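Local coordinates for uncharacterized protein (Chaetomium thermophilum, PDB 3LPZ), which probably serves as the Get4 component of the Get pathway, an alpha-solenoid that binds Get5 and helps deliver tail-anchored membrane proteins, at residues Glu286-Ala289 with Glu290-Gly294; Arg172-Tyr175 with Glu176-Lys179. One frame throughout, in Å; residues are numbered along the deposited sequence. Where two conformers were deposited one is given.

Contact 1 (Glu286-Ala289 with Glu290-Gly294)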
loop_
_atom_site.group_PDB
_atom_site.type_symbol
_atom_site.label_atom_id
_atom_site.label_comp_id
_atom_site.label_asym_id
_atom_site.label_seq_id
_atom_site.Cartn_x
_atom_site.Cartn_y
_atom_site.Cartn_z
ATOM N N GLU A 286 20.128 -2.746 -1.768
ATOM C CA GLU A 286 20.619 -3.453 -2.970
ATOM C C GLU A 286 19.763 -3.158 -4.188
ATOM O O GLU A 286 20.283 -2.882 -5.267
ATOM C CB GLU A 286 20.601 -4.952 -2.738
ATOM C CG GLU A 286 21.801 -5.456 -1.988
ATOM C CD GLU A 286 21.730 -6.944 -1.762
ATOM O OE1 GLU A 286 21.264 -7.679 -2.670
ATOM O OE2 GLU A 286 22.128 -7.372 -0.669
ATOM N N LEU A 287 18.448 -3.224 -4.014
ATOM C CA LEU A 287 17.522 -2.949 -5.126
ATOM C C LEU A 287 17.591 -1.490 -5.564
ATOM O O LEU A 287 17.580 -1.195 -6.764
ATOM C CB LEU A 287 16.083 -3.349 -4.782
ATOM C CG LEU A 287 15.760 -4.825 -5.004
ATOM C CD1 LEU A 287 14.397 -5.152 -4.438
ATOM C CD2 LEU A 287 15.806 -5.210 -6.492
ATOM N N ILE A 288 17.692 -0.595 -4.587
ATOM C CA ILE A 288 17.872 0.828 -4.850
ATOM C C ILE A 288 19.192 1.137 -5.585
ATOM O O ILE A 288 19.191 1.901 -6.541
ATOM C CB ILE A 288 17.737 1.645 -3.520
ATOM C CG1 ILE A 288 16.250 1.698 -3.094
ATOM C CG2 ILE A 288 18.353 3.069 -3.665
ATOM C CD1 ILE A 288 16.011 2.174 -1.664
ATOM N N ALA A 289 20.307 0.550 -5.134
ATOM C CA ALA A 289 21.596 0.669 -5.847
ATOM C C ALA A 289 21.515 0.184 -7.301
ATOM O O ALA A 289 22.111 0.792 -8.196
ATOM C CB ALA A 289 22.737 -0.097 -5.115
ATOM N N GLU A 290 20.807 -0.916 -7.527
ATOM C CA GLU A 290 20.551 -1.365 -8.895
ATOM C C GLU A 290 19.656 -0.411 -9.692
ATOM O O GLU A 290 20.020 -0.015 -10.802
ATOM C CB GLU A 290 19.999 -2.784 -8.899
ATOM C CG GLU A 290 19.919 -3.448 -10.283
ATOM C CD GLU A 290 19.364 -4.864 -10.186
ATOM O OE1 GLU A 290 18.126 -5.044 -10.174
ATOM O OE2 GLU A 290 20.169 -5.808 -10.095
ATOM N N MET A 291 18.520 -0.017 -9.118
ATOM C CA MET A 291 17.525 0.806 -9.817
ATOM C C MET A 291 18.017 2.205 -10.188
ATOM O O MET A 291 17.759 2.693 -11.288
ATOM C CB MET A 291 16.256 0.937 -8.980
ATOM C CG MET A 291 15.514 -0.351 -8.781
ATOM S SD MET A 291 14.150 -0.162 -7.636
ATOM C CE MET A 291 12.907 0.575 -8.708
ATOM N N TYR A 292 18.730 2.853 -9.268
ATOM C CA TYR A 292 19.065 4.275 -9.422
ATOM C C TYR A 292 20.518 4.561 -9.752
ATOM O O TYR A 292 20.866 5.666 -10.202
ATOM C CB TYR A 292 18.650 5.053 -8.154
ATOM C CG TYR A 292 17.153 4.990 -7.926
ATOM C CD1 TYR A 292 16.292 5.838 -8.619
ATOM C CD2 TYR A 292 16.595 4.032 -7.063
ATOM C CE1 TYR A 292 14.892 5.768 -8.441
ATOM C CE2 TYR A 292 15.193 3.947 -6.875
ATOM C CZ TYR A 292 14.350 4.812 -7.578
ATOM O OH TYR A 292 12.975 4.733 -7.397
ATOM N N PHE A 293 21.377 3.590 -9.493
ATOM C CA PHE A 293 22.805 3.836 -9.599
ATOM C C PHE A 293 23.504 2.849 -10.517
ATOM O O PHE A 293 24.721 2.940 -10.713
ATOM C CB PHE A 293 23.449 3.862 -8.211
ATOM C CG PHE A 293 22.859 4.905 -7.306
ATOM C CD1 PHE A 293 23.194 6.250 -7.461
ATOM C CD2 PHE A 293 21.944 4.544 -6.316
ATOM C CE1 PHE A 293 22.631 7.219 -6.626
ATOM C CE2 PHE A 293 21.367 5.505 -5.479
ATOM C CZ PHE A 293 21.701 6.835 -5.629
ATOM N N GLY A 294 22.735 1.922 -11.084
ATOM C CA GLY A 294 23.285 0.921 -11.999
ATOM C C GLY A 294 24.263 -0.052 -11.341
ATOM O O GLY A 294 25.039 -0.700 -12.031
#
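I288 and Y292 meet one turn apart, their side chains crossing at a slant: the CG2 branch of I288 touches CD2 of the Y292 ring at 3.9 Å. The same methyl also faces F293, whose CE2 lies 4.3 Å from I288 CG2. That branch is turned to the later turn because CG2 stands opposite the backbone N, while CG1 takes the place beside it (chi1 -74°). The Y292 ring presents its edge to the backbone, with CD2 3.4 Å from I288 O, the carbonyl that also accepts the Y292 N-H at 2.9 Å. F293 turns its edge to the CA of A289, and Y292 CB sits above one face of its ring, toward the rim. These are the last two turns of helix 282-293, one of the helices of the alpha-solenoid. I288 packs on L195, L198 and L199 of helix 186-199, where Y292 OH also bonds to the carbonyl of L198; the F293 ring meets that of F263. Backbone bonding weakens toward the end: M291 N reaches L287 O at 2.8 Å, but F293 N to A289 O is a weak 3.2 Å bond bent to 133°. G294 then leaves the helix with positive phi.

Contact 2 (Arg172-Tyr175 with Glu176-Lys179)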
loop_
_atom_site.group_PDB
_atom_site.type_symbol
_atom_site.label_atom_id
_atom_site.label_comp_id
_atom_site.label_asym_id
_atom_site.label_seq_id
_atom_site.Cartn_x
_atom_site.Cartn_y
_atom_site.Cartn_z
ATOM N N ARG A 172 2.434 10.009 7.875
ATOM C CA ARG A 172 1.760 10.327 9.165
ATOM C C ARG A 172 1.445 9.085 9.985
ATOM O O ARG A 172 1.548 9.105 11.221
ATOM C CB ARG A 172 0.480 11.137 8.938
ATOM C CG ARG A 172 0.777 12.567 8.530
ATOM C CD ARG A 172 -0.491 13.460 8.493
ATOM N NE ARG A 172 -0.231 14.700 7.748
ATOM C CZ ARG A 172 0.496 15.723 8.208
ATOM N NH1 ARG A 172 1.063 15.666 9.411
ATOM N NH2 ARG A 172 0.670 16.808 7.460
ATOM N N MET A 173 1.111 7.997 9.303
ATOM C CA MET A 173 0.941 6.701 9.968
ATOM C C MET A 173 2.277 6.211 10.550
ATOM O O MET A 173 2.336 5.790 11.700
ATOM C CB MET A 173 0.343 5.662 9.013
ATOM C CG MET A 173 0.065 4.281 9.663
ATOM S SD MET A 173 0.362 2.899 8.528
ATOM C CE MET A 173 2.147 2.842 8.696
ATOM N N GLU A 174 3.339 6.265 9.759
ATOM C CA GLU A 174 4.665 5.905 10.268
ATOM C C GLU A 174 5.071 6.798 11.438
ATOM O O GLU A 174 5.695 6.319 12.379
ATOM C CB GLU A 174 5.763 5.915 9.187
ATOM C CG GLU A 174 5.585 4.953 7.961
ATOM C CD GLU A 174 5.556 3.473 8.282
ATOM O OE1 GLU A 174 5.907 3.058 9.412
ATOM O OE2 GLU A 174 5.165 2.703 7.384
ATOM N N TYR A 175 4.753 8.088 11.373
ATOM C CA TYR A 175 5.046 8.967 12.497
ATOM C C TYR A 175 4.247 8.557 13.757
ATOM O O TYR A 175 4.804 8.542 14.857
ATOM C CB TYR A 175 4.788 10.462 12.185
ATOM C CG TYR A 175 5.438 11.307 13.243
ATOM C CD1 TYR A 175 6.812 11.511 13.215
ATOM C CD2 TYR A 175 4.712 11.838 14.302
ATOM C CE1 TYR A 175 7.457 12.237 14.178
ATOM C CE2 TYR A 175 5.369 12.596 15.311
ATOM C CZ TYR A 175 6.751 12.766 15.228
ATOM O OH TYR A 175 7.449 13.487 16.170
ATOM N N GLU A 176 2.958 8.243 13.606
ATOM C CA GLU A 176 2.148 7.753 14.756
ATOM C C GLU A 176 2.736 6.476 15.344
ATOM O O GLU A 176 2.782 6.286 16.578
ATOM C CB GLU A 176 0.675 7.517 14.377
ATOM C CG GLU A 176 -0.117 8.798 14.130
ATOM C CD GLU A 176 -0.116 9.758 15.337
ATOM O OE1 GLU A 176 -0.414 9.319 16.476
ATOM O OE2 GLU A 176 0.194 10.952 15.145
ATOM N N TRP A 177 3.192 5.596 14.468
ATOM C CA TRP A 177 3.808 4.360 14.914
ATOM C C TRP A 177 5.116 4.632 15.664
ATOM O O TRP A 177 5.368 4.057 16.720
ATOM C CB TRP A 177 4.077 3.452 13.728
ATOM C CG TRP A 177 4.009 1.987 13.994
ATOM C CD1 TRP A 177 3.814 1.357 15.204
ATOM C CD2 TRP A 177 4.123 0.955 13.013
ATOM N NE1 TRP A 177 3.810 -0.018 15.026
ATOM C CE2 TRP A 177 3.983 -0.289 13.689
ATOM C CE3 TRP A 177 4.345 0.958 11.623
ATOM C CZ2 TRP A 177 4.052 -1.525 13.015
ATOM C CZ3 TRP A 177 4.394 -0.262 10.952
ATOM C CH2 TRP A 177 4.250 -1.494 11.651
ATOM N N TYR A 178 5.941 5.525 15.123
ATOM C CA TYR A 178 7.185 5.949 15.779
ATOM C C TYR A 178 6.976 6.490 17.202
ATOM O O TYR A 178 7.798 6.257 18.100
ATOM C CB TYR A 178 7.860 7.022 14.923
ATOM C CG TYR A 178 8.815 7.924 15.689
ATOM C CD1 TYR A 178 10.022 7.429 16.204
ATOM C CD2 TYR A 178 8.522 9.274 15.884
ATOM C CE1 TYR A 178 10.907 8.246 16.876
ATOM C CE2 TYR A 178 9.418 10.118 16.572
ATOM C CZ TYR A 178 10.607 9.590 17.056
ATOM O OH TYR A 178 11.504 10.408 17.743
ATOM N N LYS A 179 5.884 7.216 17.406
ATOM C CA LYS A 179 5.617 7.817 18.729
ATOM C C LYS A 179 5.348 6.760 19.814
ATOM O O LYS A 179 5.427 7.056 21.003
ATOM C CB LYS A 179 4.440 8.768 18.641
ATOM C CG LYS A 179 4.774 10.038 17.907
ATOM C CD LYS A 179 3.505 10.835 17.689
ATOM C CE LYS A 179 3.290 11.802 18.828
ATOM N NZ LYS A 179 1.840 12.122 18.966
HETATM O O HOH W 1 1.025 11.439 12.556
#
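Y175 reaches along the helix toward Y178 and K179, one turn on. Y175 CB sits 3.2 Å from E176 N, the amide of the next residue. With CG opposite the backbone N (chi1 -165°), the ring swings toward the later turn and meets a different neighbour along each side. CD1 and CE1 take the Y178 side, CE1 lying 3.6 Å from Y178 CD2, which sits over one face of the Y175 ring. CD2 and CE2 run beside the aliphatic part of K179, where CE2 is 3.5 Å from the lysine CD. Farther out, CZ lies at the edge of the Y178 ring, in its plane, and OH passes Y178 CE2 before bonding to the carboxylate of D220 on helix 203-220. The two phenol rings point the same way, but their planes are 55° apart, too oblique for either a stack or a T-shape.

On the other flank E174 and W177 lie alongside each other, with OE1 at the indole edge 3.4 Å from CE3; the M173 methyl CE is 4.1 Å from that same CE3. A water donates to both R172 O (2.7 Å) and E176 OE2, tying the glutamate to a carbonyl that already accepts the E176 N-H.

The chemistry is divided between flanks: aromatic and aliphatic groups flank the Y175 ring while its hydroxyl goes to an acid, and a carboxylate oxygen meets the weakly positive C-H rim of the indole. E156 OE2 close to E174 OE2 might raise the proton affinity of one acid, though R192, which E174 also touches, would work against this.

In the fold
Contact 2 comes first along the chain, in the later part of helix 166-179, and contact 1 follows more than a hundred residues later at the end of helix 282-293. Their centres are 27 Å apart and their nearest atoms about 14 Å, so the two do not touch. Helix 186-199 joins them: residues such as Y189 and R192 meet contact 2, whereas L195, L198 and L199 farther along it meet contact 1. Helix 203-220 packs against contact 2, and helix 243-256 against contact 1. Both sites lie in the GET4 family region, and sharing a helix in this way fits an extended alpha-solenoid, which is consistent with the adaptation of Get4 for multiple interactions.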